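Local coordinates for protein TIR domain-containing adapter molecule 1 (Homo sapiens, PDB 4BSX) that acts as a Toll-like receptor signalling adaptor of innate immunity that induces interferon-beta, and has an N-terminal all-helical domain resembling IFIT proteins, at residues Q23-L26 with L27-H31; L54-E57 with T58-R61; Y121-A124 with V125-L128; H134-G137 with E138-E142. The protein carries 2 engineered substitutions. All blocks are in the same frame, centred on the assembly; numbering follows the deposited sequence.

Each of the four contacts is local, lying within its own short unbroken stretch, so none closes a long loop; they follow in series without nesting or crossing. Contact 1 lies on helix 23-33. Contact 2 turns the chain out of helix 43-53 and into helix 57-65, and it meets contact 1 where Lys30 reaches Gln56 and Leu26 packs on Leu54. Across the chain's centre, contact 3 sits on helix 114-130, its centre about 30 Å from those of contacts 1 and 2. Contact 4 starts helix 136-147 and leans on contact 3 through Leu128, Leu136 and Leu139 and the Tyr121-Glu142 pair. One cluster thus joins helix 23-33 to the 43-53/57-65 turn, the other helices 114-130 and 136-147.

Contact 1 (Q23-L26 with L27-H31)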
loop_
_atom_site.group_PDB
_atom_site.type_symbol
_atom_site.label_atom_id
_atom_site.label_comp_id
_atom_site.label_asym_id
_atom_site.label_seq_id
_atom_site.Cartn_x
_atom_site.Cartn_y
_atom_site.Cartn_z
ATOM N N GLN A 23 18.869 -4.342 -0.283
ATOM C CA GLN A 23 18.380 -5.703 -0.406
ATOM C C GLN A 23 18.233 -6.363 0.954
ATOM O O GLN A 23 17.344 -7.223 1.134
ATOM C CB GLN A 23 19.312 -6.539 -1.293
ATOM C CG GLN A 23 19.485 -6.035 -2.786
ATOM C CD GLN A 23 18.178 -6.037 -3.607
ATOM O OE1 GLN A 23 17.772 -7.048 -4.176
ATOM N NE2 GLN A 23 17.535 -4.881 -3.685
ATOM N N ASP A 24 19.090 -5.984 1.906
ATOM C CA ASP A 24 19.048 -6.587 3.243
ATOM C C ASP A 24 17.701 -6.213 3.878
ATOM O O ASP A 24 16.897 -7.099 4.196
ATOM C CB ASP A 24 20.212 -6.126 4.158
ATOM C CG ASP A 24 21.543 -6.842 3.885
ATOM O OD1 ASP A 24 21.587 -7.916 3.228
ATOM O OD2 ASP A 24 22.571 -6.289 4.333
ATOM N N LYS A 25 17.447 -4.911 4.000
ATOM C CA LYS A 25 16.122 -4.388 4.405
ATOM C C LYS A 25 14.910 -4.983 3.672
ATOM O O LYS A 25 13.916 -5.354 4.308
ATOM C CB LYS A 25 16.066 -2.871 4.314
ATOM C CG LYS A 25 14.879 -2.302 5.010
ATOM C CD LYS A 25 14.824 -2.601 6.521
ATOM C CE LYS A 25 16.042 -2.156 7.309
ATOM N NZ LYS A 25 16.067 -0.711 7.591
ATOM N N LEU A 26 14.970 -5.151 2.363
ATOM C CA LEU A 26 13.867 -5.837 1.702
ATOM C C LEU A 26 13.675 -7.287 2.179
ATOM O O LEU A 26 12.566 -7.731 2.435
ATOM C CB LEU A 26 14.043 -5.816 0.195
ATOM C CG LEU A 26 13.951 -4.441 -0.480
ATOM C CD1 LEU A 26 14.140 -4.626 -1.979
ATOM C CD2 LEU A 26 12.634 -3.754 -0.169
ATOM N N LEU A 27 14.763 -8.034 2.270
ATOM C CA LEU A 27 14.730 -9.356 2.878
ATOM C C LEU A 27 14.102 -9.318 4.292
ATOM O O LEU A 27 13.220 -10.109 4.590
ATOM C CB LEU A 27 16.138 -9.985 2.906
ATOM C CG LEU A 27 16.595 -10.458 1.506
ATOM C CD1 LEU A 27 18.070 -10.727 1.416
ATOM C CD2 LEU A 27 15.783 -11.703 1.050
ATOM N N TYR A 28 14.525 -8.368 5.112
ATOM C CA TYR A 28 13.914 -8.108 6.404
ATOM C C TYR A 28 12.405 -7.918 6.288
ATOM O O TYR A 28 11.659 -8.591 6.981
ATOM C CB TYR A 28 14.531 -6.869 7.044
ATOM C CG TYR A 28 13.824 -6.446 8.313
ATOM C CD1 TYR A 28 13.834 -7.272 9.459
ATOM C CD2 TYR A 28 13.116 -5.231 8.379
ATOM C CE1 TYR A 28 13.160 -6.887 10.655
ATOM C CE2 TYR A 28 12.431 -4.835 9.580
ATOM C CZ TYR A 28 12.471 -5.664 10.686
ATOM O OH TYR A 28 11.820 -5.256 11.819
ATOM N N LEU A 29 11.942 -7.044 5.377
ATOM C CA LEU A 29 10.495 -6.833 5.196
ATOM C C LEU A 29 9.760 -8.068 4.667
ATOM O O LEU A 29 8.659 -8.411 5.142
ATOM C CB LEU A 29 10.227 -5.618 4.332
ATOM C CG LEU A 29 10.721 -4.358 5.056
ATOM C CD1 LEU A 29 10.619 -3.081 4.211
ATOM C CD2 LEU A 29 9.935 -4.144 6.345
ATOM N N LYS A 30 10.367 -8.758 3.720
ATOM C CA LYS A 30 9.778 -9.992 3.206
ATOM C C LYS A 30 9.554 -11.009 4.361
ATOM O O LYS A 30 8.509 -11.668 4.438
ATOM C CB LYS A 30 10.699 -10.593 2.118
ATOM C CG LYS A 30 10.445 -12.073 1.829
ATOM C CD LYS A 30 11.521 -12.730 0.919
ATOM C CE LYS A 30 11.163 -14.220 0.676
ATOM N NZ LYS A 30 12.079 -14.911 -0.258
ATOM N N HIS A 31 10.550 -11.166 5.230
ATOM C CA HIS A 31 10.494 -12.215 6.221
ATOM C C HIS A 31 9.460 -11.817 7.294
ATOM O O HIS A 31 8.688 -12.653 7.776
ATOM C CB HIS A 31 11.882 -12.400 6.863
ATOM C CG HIS A 31 12.952 -12.895 5.923
ATOM N ND1 HIS A 31 12.751 -13.902 5.009
ATOM C CD2 HIS A 31 14.240 -12.508 5.788
ATOM C CE1 HIS A 31 13.876 -14.118 4.344
ATOM N NE2 HIS A 31 14.783 -13.278 4.790
#
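Lys25 and Tyr28 run side by side and point the same way, one turn apart on the alpha-helix 23-33 of the all-helical TRIF N-terminal domain. The aliphatic part of the lysine meets the ring: CD of Lys25 lies 3.6 Å from CD2 of Tyr28, approaching obliquely. Both side chains leave the backbone with CG opposite their own N (chi1 -166° for Lys25, 173° for Tyr28), which sets them off in a common direction, and further bends along the lysine chain bring CD up to the ring. A long aliphatic chain ending in a charge suits this partly exposed place, since a methylene can rest beside the tyrosine while the polar ends stay near the surface; the hydroxyl of Tyr28 is hydrogen-bonded to NZ of Lys32. Leu26 and Leu29 are buried instead. Leu26 packs on Lys53 and Leu54, while Leu29 packs on Val50 and Leu111, as expected of branched hydrocarbons on the inner side of an amphipathic helix. Lys30 extends its whole chain over Val50 and Leu51 to hydrogen-bond Gln56 through NZ. Leu27 bends back over the preceding turn, with its CG 3.3 Å from the carbonyl O of Gln23. Beneath these side chains the i to i+4 ladder is regular: Tyr28 N reaches Asp24 O at 2.8 Å, and Leu29 N reaches Lys25 O at the same length. The next rung is Lys30 N to Leu26 O at 2.7 Å, with an N-H...O angle of 168°.

Contact 2 (L54-E57 with T58-R61); sequences LGQE and TEAR
Gln56 and Ala60 close the first turn of helix 57-65: Ala60 N donates to the carbonyl O of Gln56 at 3.0 Å. One residue on, Arg61 N gives its hydrogen to Glu57 O at 2.7 Å, so the regular helical ladder begins here. Of the amides ahead of it, those of Glu57 and Thr58 are met differently. Glu57 N has a weak bond to Gly55 O, which closes an inverse gamma turn centred on Gln56, and Thr58 N donates to a water at 3.3 Å, which in turn gives a weak bond to Gly55 O. Gly55 itself ends helix 43-53 in a Schellman motif, and its positive phi of 86° suits a residue without a side chain. Gln56 holds the N-cap position, yet its amide turns elsewhere: OE1 accepts from NZ of Lys30, which ties this turn to helix 23-33. Beside it, OE1 of Glu59 lies 3.7 Å from OE1 of Gln56, the carboxylate and amide planes being 61° apart; both are acceptors, and the side chain of Glu59 also touches Lys30. Ala60 is buried against Leu51 and Leu52, where a small methyl fits. At the surface Glu57 and Arg61 form a salt bridge through OE1 and NH2, but these atoms are modelled too close together, so its exact geometry is doubtful. The chemistry is consistent with a favourable helix start: the acidic Glu57 and Glu59 would probably offset the positive end of the helix dipole, while Arg61 and Lys30 supply opposite charges nearby.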
loop_
_atom_site.group_PDB
_atom_site.type_symbol
_atom_site.label_atom_id
_atom_site.label_comp_id
_atom_site.label_asym_id
_atom_site.label_seq_id
_atom_site.Cartn_x
_atom_site.Cartn_y
_atom_site.Cartn_z
ATOM N N LEU A 54 12.155 -7.248 -5.004
ATOM C CA LEU A 54 13.260 -8.209 -4.864
ATOM C C LEU A 54 13.399 -9.048 -6.121
ATOM O O LEU A 54 14.261 -9.905 -6.201
ATOM C CB LEU A 54 13.036 -9.156 -3.663
ATOM C CG LEU A 54 13.552 -8.646 -2.314
ATOM C CD1 LEU A 54 12.883 -9.322 -1.155
ATOM C CD2 LEU A 54 15.061 -8.837 -2.210
ATOM N N GLY A 55 12.527 -8.848 -7.103
ATOM C CA GLY A 55 12.614 -9.670 -8.298
ATOM C C GLY A 55 11.872 -10.992 -8.191
ATOM O O GLY A 55 11.863 -11.772 -9.142
ATOM N N GLN A 56 11.226 -11.233 -7.051
ATOM C CA GLN A 56 10.528 -12.496 -6.820
ATOM C C GLN A 56 9.054 -12.384 -7.233
ATOM O O GLN A 56 8.140 -12.325 -6.391
ATOM C CB GLN A 56 10.679 -12.923 -5.352
ATOM C CG GLN A 56 12.142 -13.147 -4.963
ATOM C CD GLN A 56 12.378 -13.287 -3.453
ATOM O OE1 GLN A 56 11.697 -14.052 -2.760
ATOM N NE2 GLN A 56 13.356 -12.536 -2.947
ATOM N N GLU A 57 8.855 -12.376 -8.542
ATOM C CA GLU A 57 7.561 -12.190 -9.177
ATOM C C GLU A 57 6.624 -13.387 -9.045
ATOM O O GLU A 57 5.411 -13.214 -8.822
ATOM C CB GLU A 57 7.758 -11.895 -10.668
ATOM C CG GLU A 57 8.497 -10.592 -10.961
ATOM C CD GLU A 57 8.043 -9.951 -12.267
ATOM O OE1 GLU A 57 7.043 -10.436 -12.854
ATOM O OE2 GLU A 57 8.686 -8.960 -12.695
ATOM N N THR A 58 7.166 -14.592 -9.211
ATOM C CA THR A 58 6.369 -15.811 -9.050
ATOM C C THR A 58 5.663 -15.811 -7.708
ATOM O O THR A 58 4.450 -16.059 -7.646
ATOM C CB THR A 58 7.237 -17.059 -9.168
ATOM O OG1 THR A 58 7.636 -17.192 -10.519
ATOM C CG2 THR A 58 6.476 -18.330 -8.769
ATOM N N GLU A 59 6.396 -15.502 -6.640
ATOM C CA GLU A 59 5.805 -15.546 -5.305
ATOM C C GLU A 59 4.896 -14.320 -5.151
ATOM O O GLU A 59 3.792 -14.416 -4.632
ATOM C CB GLU A 59 6.898 -15.640 -4.231
ATOM C CG GLU A 59 6.415 -15.653 -2.751
ATOM C CD GLU A 59 7.582 -15.804 -1.714
ATOM O OE1 GLU A 59 8.697 -16.195 -2.117
ATOM O OE2 GLU A 59 7.399 -15.523 -0.507
ATOM N N ALA A 60 5.341 -13.170 -5.653
ATOM C CA ALA A 60 4.530 -11.957 -5.592
ATOM C C ALA A 60 3.164 -12.199 -6.197
ATOM O O ALA A 60 2.159 -11.794 -5.624
ATOM C CB ALA A 60 5.217 -10.813 -6.313
ATOM N N ARG A 61 3.132 -12.859 -7.346
ATOM C CA ARG A 61 1.881 -13.139 -8.075
ATOM C C ARG A 61 1.000 -14.120 -7.308
ATOM O O ARG A 61 -0.200 -14.015 -7.343
ATOM C CB ARG A 61 2.152 -13.704 -9.480
ATOM C CG ARG A 61 2.726 -12.694 -10.468
ATOM C CD ARG A 61 2.924 -13.284 -11.891
ATOM N NE ARG A 61 4.252 -12.957 -12.399
ATOM C CZ ARG A 61 4.530 -12.438 -13.588
ATOM N NH1 ARG A 61 3.576 -12.186 -14.471
ATOM N NH2 ARG A 61 5.791 -12.182 -13.905
HETATM O O HOH W 1 10.405 -14.742 -9.660
#

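Contact 3 (Y121-A124 with V125-L128); sequences YQEA and VRTL
The guanidinium of Arg126 folds back along the helix so that one of its faces lies over CA of Glu123, while CB of Gln122 approaches it obliquely. A bend at chi3 (-44°) turns the long chain back in this way. The guanidinium plane stands 68° from that of the Glu123 carboxylate, and NH1 of Arg126 stays 5.1 Å from OE2 of Glu123: opposite charges near each other, without contact. The Tyr121 ring turns inward onto helices 96-108 and 136-147, its hydroxyl hydrogen-bonded to OE2 of Glu142. All this belongs to one amphipathic alpha-helix, 114-130, with Ala124 and Leu128 buried and Gln122 and Arg126 exposed. Thr127 lends the ladder an extra rung: its N and its OG1 both donate to Glu123 O, at 2.8 and 2.9 Å, from opposite faces of the carbonyl plane. The hydroxyl gets there because OG1 sits opposite the carbonyl carbon of its own residue (chi1 -65°). A valine in this place would probably leave Glu123 O with the backbone N-H of that residue but without its second, hydroxyl donor. Leu128 brings CD1 to 3.3 Å from Ala124 O; the small methyl of Ala124 probably leaves room for Leu139 of helix 136-147, which packs against it.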
loop_
_atom_site.group_PDB
_atom_site.type_symbol
_atom_site.label_atom_id
_atom_site.label_comp_id
_atom_site.label_asym_id
_atom_site.label_seq_id
_atom_site.Cartn_x
_atom_site.Cartn_y
_atom_site.Cartn_z
ATOM N N TYR A 121 -2.515 10.399 4.404
ATOM C CA TYR A 121 -3.815 10.331 5.059
ATOM C C TYR A 121 -4.693 11.541 4.644
ATOM O O TYR A 121 -5.873 11.401 4.373
ATOM C CB TYR A 121 -3.697 10.131 6.584
ATOM C CG TYR A 121 -3.675 8.627 6.930
ATOM C CD1 TYR A 121 -4.763 7.866 6.702
ATOM C CD2 TYR A 121 -2.532 7.981 7.380
ATOM C CE1 TYR A 121 -4.781 6.555 6.928
ATOM C CE2 TYR A 121 -2.544 6.627 7.623
ATOM C CZ TYR A 121 -3.687 5.923 7.388
ATOM O OH TYR A 121 -3.823 4.567 7.627
ATOM N N GLN A 122 -4.102 12.712 4.551
ATOM C CA GLN A 122 -4.843 13.876 4.149
ATOM C C GLN A 122 -5.441 13.678 2.768
ATOM O O GLN A 122 -6.646 13.780 2.615
ATOM C CB GLN A 122 -3.929 15.099 4.157
ATOM C CG GLN A 122 -3.491 15.504 5.533
ATOM C CD GLN A 122 -2.614 16.721 5.498
ATOM O OE1 GLN A 122 -1.674 16.798 4.698
ATOM N NE2 GLN A 122 -2.927 17.698 6.337
ATOM N N GLU A 123 -4.607 13.403 1.767
ATOM C CA GLU A 123 -5.088 13.203 0.416
ATOM C C GLU A 123 -6.184 12.161 0.396
ATOM O O GLU A 123 -7.118 12.261 -0.384
ATOM C CB GLU A 123 -3.935 12.807 -0.551
ATOM C CG GLU A 123 -2.958 13.959 -0.766
ATOM C CD GLU A 123 -1.719 13.575 -1.571
ATOM O OE1 GLU A 123 -1.657 12.423 -2.053
ATOM O OE2 GLU A 123 -0.803 14.426 -1.725
ATOM N N ALA A 124 -6.068 11.141 1.226
ATOM C CA ALA A 124 -7.093 10.107 1.239
ATOM C C ALA A 124 -8.365 10.740 1.747
ATOM O O ALA A 124 -9.454 10.394 1.316
ATOM C CB ALA A 124 -6.694 8.957 2.149
ATOM N N VAL A 125 -8.218 11.643 2.712
ATOM C CA VAL A 125 -9.387 12.190 3.400
ATOM C C VAL A 125 -10.084 13.110 2.396
ATOM O O VAL A 125 -11.291 13.020 2.203
ATOM C CB VAL A 125 -8.996 12.907 4.717
ATOM C CG1 VAL A 125 -10.111 13.804 5.199
ATOM C CG2 VAL A 125 -8.650 11.900 5.788
ATOM N N ARG A 126 -9.283 13.922 1.695
ATOM C CA ARG A 126 -9.758 14.750 0.592
ATOM C C ARG A 126 -10.458 13.926 -0.462
ATOM O O ARG A 126 -11.557 14.234 -0.853
ATOM C CB ARG A 126 -8.590 15.486 -0.034
ATOM C CG ARG A 126 -8.968 16.681 -0.891
ATOM C CD ARG A 126 -7.712 17.353 -1.378
ATOM N NE ARG A 126 -6.769 17.456 -0.268
ATOM C CZ ARG A 126 -5.452 17.485 -0.401
ATOM N NH1 ARG A 126 -4.915 17.435 -1.610
ATOM N NH2 ARG A 126 -4.678 17.564 0.679
ATOM N N THR A 127 -9.834 12.861 -0.916
ATOM C CA THR A 127 -10.456 11.999 -1.907
ATOM C C THR A 127 -11.846 11.461 -1.454
ATOM O O THR A 127 -12.824 11.644 -2.169
ATOM C CB THR A 127 -9.507 10.871 -2.274
ATOM O OG1 THR A 127 -8.363 11.420 -2.915
ATOM C CG2 THR A 127 -10.159 9.908 -3.221
ATOM N N LEU A 128 -11.941 10.836 -0.279
ATOM C CA LEU A 128 -13.216 10.292 0.187
ATOM C C LEU A 128 -14.298 11.403 0.379
ATOM O O LEU A 128 -15.465 11.186 0.147
ATOM C CB LEU A 128 -13.025 9.449 1.469
ATOM C CG LEU A 128 -12.711 7.956 1.240
ATOM C CD1 LEU A 128 -11.315 7.801 0.697
ATOM C CD2 LEU A 128 -12.920 7.115 2.481
#

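Contact 4 (H134-G137 with E138-E142); sequences HRLG and ELQDE
Arg135 and Glu138 form a salt bridge, their side chains side by side and pointing the same way and the guanidinium held side-on. NE of Arg135 donates to OE1 of Glu138 at 3.3 Å and NH2 of Arg135 to OE2 of Glu138 at 3.1 Å, one nitrogen to each oxygen. The carboxylate carbon lies at the guanidinium edge, in its plane; the two planes are 39° apart, and both nitrogens meet the oxygens from above the carboxylate plane. A bend at chi3 (56°) swings the arginine head toward the glutamate, whose own chain is extended. Both side chains also rest on Trp97. With an alanine here instead of Arg135, the Glu138 carboxylate would probably lose its paired charge and be freer to turn.

Among backbone bonds, Leu139 N reaches Arg135 O at 3.1 Å and Asp141 N reaches Gly137 O at 2.8 Å. These open helix 136-147, with Arg135 as its N-cap residue, and Asp133 OD1 accepts from Arg135 N just ahead. A water accepts from Glu138 N at 3.1 Å and donates to His134 O, though another water is modelled so near that its position is less sure. Glu138, acidic and in the first turn, probably also offsets the positive end of the helix dipole.

The remaining contacts are van der Waals packing. Gln140 crosses Leu136, its CD lying 3.9 Å from Leu136 CG, and OE1 of Gln140 is 3.6 Å from Gly137 CA. Leu139 is buried against Ala124 and Leu128 of helix 114-130, a bulky hydrocarbon filling the interface between the two helices.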
loop_
_atom_site.group_PDB
_atom_site.type_symbol
_atom_site.label_atom_id
_atom_site.label_comp_id
_atom_site.label_asym_id
_atom_site.label_seq_id
_atom_site.Cartn_x
_atom_site.Cartn_y
_atom_site.Cartn_z
ATOM N N HIS A 134 -19.257 6.949 2.491
ATOM C CA HIS A 134 -19.820 6.599 3.812
ATOM C C HIS A 134 -18.742 6.038 4.742
ATOM O O HIS A 134 -18.969 5.891 5.923
ATOM C CB HIS A 134 -20.960 5.581 3.718
ATOM C CG HIS A 134 -20.555 4.295 3.074
ATOM N ND1 HIS A 134 -19.917 3.283 3.764
ATOM C CD2 HIS A 134 -20.680 3.862 1.797
ATOM C CE1 HIS A 134 -19.669 2.280 2.941
ATOM N NE2 HIS A 134 -20.117 2.608 1.740
ATOM N N ARG A 135 -17.563 5.750 4.210
ATOM C CA ARG A 135 -16.484 5.292 5.059
ATOM C C ARG A 135 -15.584 6.454 5.452
ATOM O O ARG A 135 -14.513 6.248 5.997
ATOM C CB ARG A 135 -15.664 4.208 4.355
ATOM C CG ARG A 135 -16.485 2.975 3.918
ATOM C CD ARG A 135 -15.570 1.903 3.326
ATOM N NE ARG A 135 -14.502 1.503 4.267
ATOM C CZ ARG A 135 -13.554 0.591 4.011
ATOM N NH1 ARG A 135 -13.524 -0.025 2.832
ATOM N NH2 ARG A 135 -12.627 0.283 4.930
ATOM N N LEU A 136 -15.992 7.679 5.175
ATOM C CA LEU A 136 -15.122 8.808 5.514
ATOM C C LEU A 136 -14.757 8.882 6.993
ATOM O O LEU A 136 -13.594 9.141 7.300
ATOM C CB LEU A 136 -15.739 10.137 5.113
ATOM C CG LEU A 136 -14.867 11.366 5.420
ATOM C CD1 LEU A 136 -13.573 11.334 4.616
ATOM C CD2 LEU A 136 -15.674 12.621 5.111
ATOM N N GLY A 137 -15.753 8.753 7.881
ATOM C CA GLY A 137 -15.526 8.809 9.322
ATOM C C GLY A 137 -14.475 7.762 9.757
ATOM O O GLY A 137 -13.542 8.041 10.502
ATOM N N GLU A 138 -14.664 6.539 9.271
ATOM C CA GLU A 138 -13.726 5.444 9.476
ATOM C C GLU A 138 -12.296 5.834 9.180
ATOM O O GLU A 138 -11.389 5.559 9.985
ATOM C CB GLU A 138 -14.117 4.246 8.600
ATOM C CG GLU A 138 -13.117 3.117 8.697
ATOM C CD GLU A 138 -13.608 1.874 8.007
ATOM O OE1 GLU A 138 -14.738 1.912 7.503
ATOM O OE2 GLU A 138 -12.876 0.866 7.986
ATOM N N LEU A 139 -12.105 6.458 8.015
ATOM C CA LEU A 139 -10.784 6.837 7.537
ATOM C C LEU A 139 -10.163 7.923 8.404
ATOM O O LEU A 139 -8.945 7.875 8.716
ATOM C CB LEU A 139 -10.869 7.315 6.089
ATOM C CG LEU A 139 -9.628 8.037 5.529
ATOM C CD1 LEU A 139 -8.416 7.133 5.573
ATOM C CD2 LEU A 139 -9.891 8.455 4.141
ATOM N N GLN A 140 -11.007 8.890 8.784
ATOM C CA GLN A 140 -10.619 10.014 9.608
ATOM C C GLN A 140 -10.210 9.491 10.970
ATOM O O GLN A 140 -9.247 9.997 11.545
ATOM C CB GLN A 140 -11.786 10.990 9.792
ATOM C CG GLN A 140 -12.099 11.916 8.607
ATOM C CD GLN A 140 -13.450 12.660 8.815
ATOM O OE1 GLN A 140 -14.330 12.179 9.537
ATOM N NE2 GLN A 140 -13.608 13.813 8.189
ATOM N N ASP A 141 -10.946 8.501 11.495
ATOM C CA ASP A 141 -10.578 7.848 12.769
ATOM C C ASP A 141 -9.198 7.220 12.654
ATOM O O ASP A 141 -8.291 7.486 13.465
ATOM C CB ASP A 141 -11.597 6.777 13.160
ATOM C CG ASP A 141 -12.900 7.364 13.677
ATOM O OD1 ASP A 141 -12.863 8.541 14.132
ATOM O OD2 ASP A 141 -13.946 6.646 13.619
ATOM N N GLU A 142 -9.036 6.382 11.638
ATOM C CA GLU A 142 -7.719 5.809 11.308
ATOM C C GLU A 142 -6.636 6.873 11.098
ATOM O O GLU A 142 -5.524 6.767 11.569
ATOM C CB GLU A 142 -7.843 4.924 10.071
ATOM C CG GLU A 142 -6.527 4.449 9.524
ATOM C CD GLU A 142 -6.732 3.473 8.405
ATOM O OE1 GLU A 142 -7.809 2.833 8.440
ATOM O OE2 GLU A 142 -5.831 3.376 7.504
HETATM O O HOH W 2 -17.418 5.468 8.192
HETATM O O HOH W 3 -17.546 3.691 7.860
#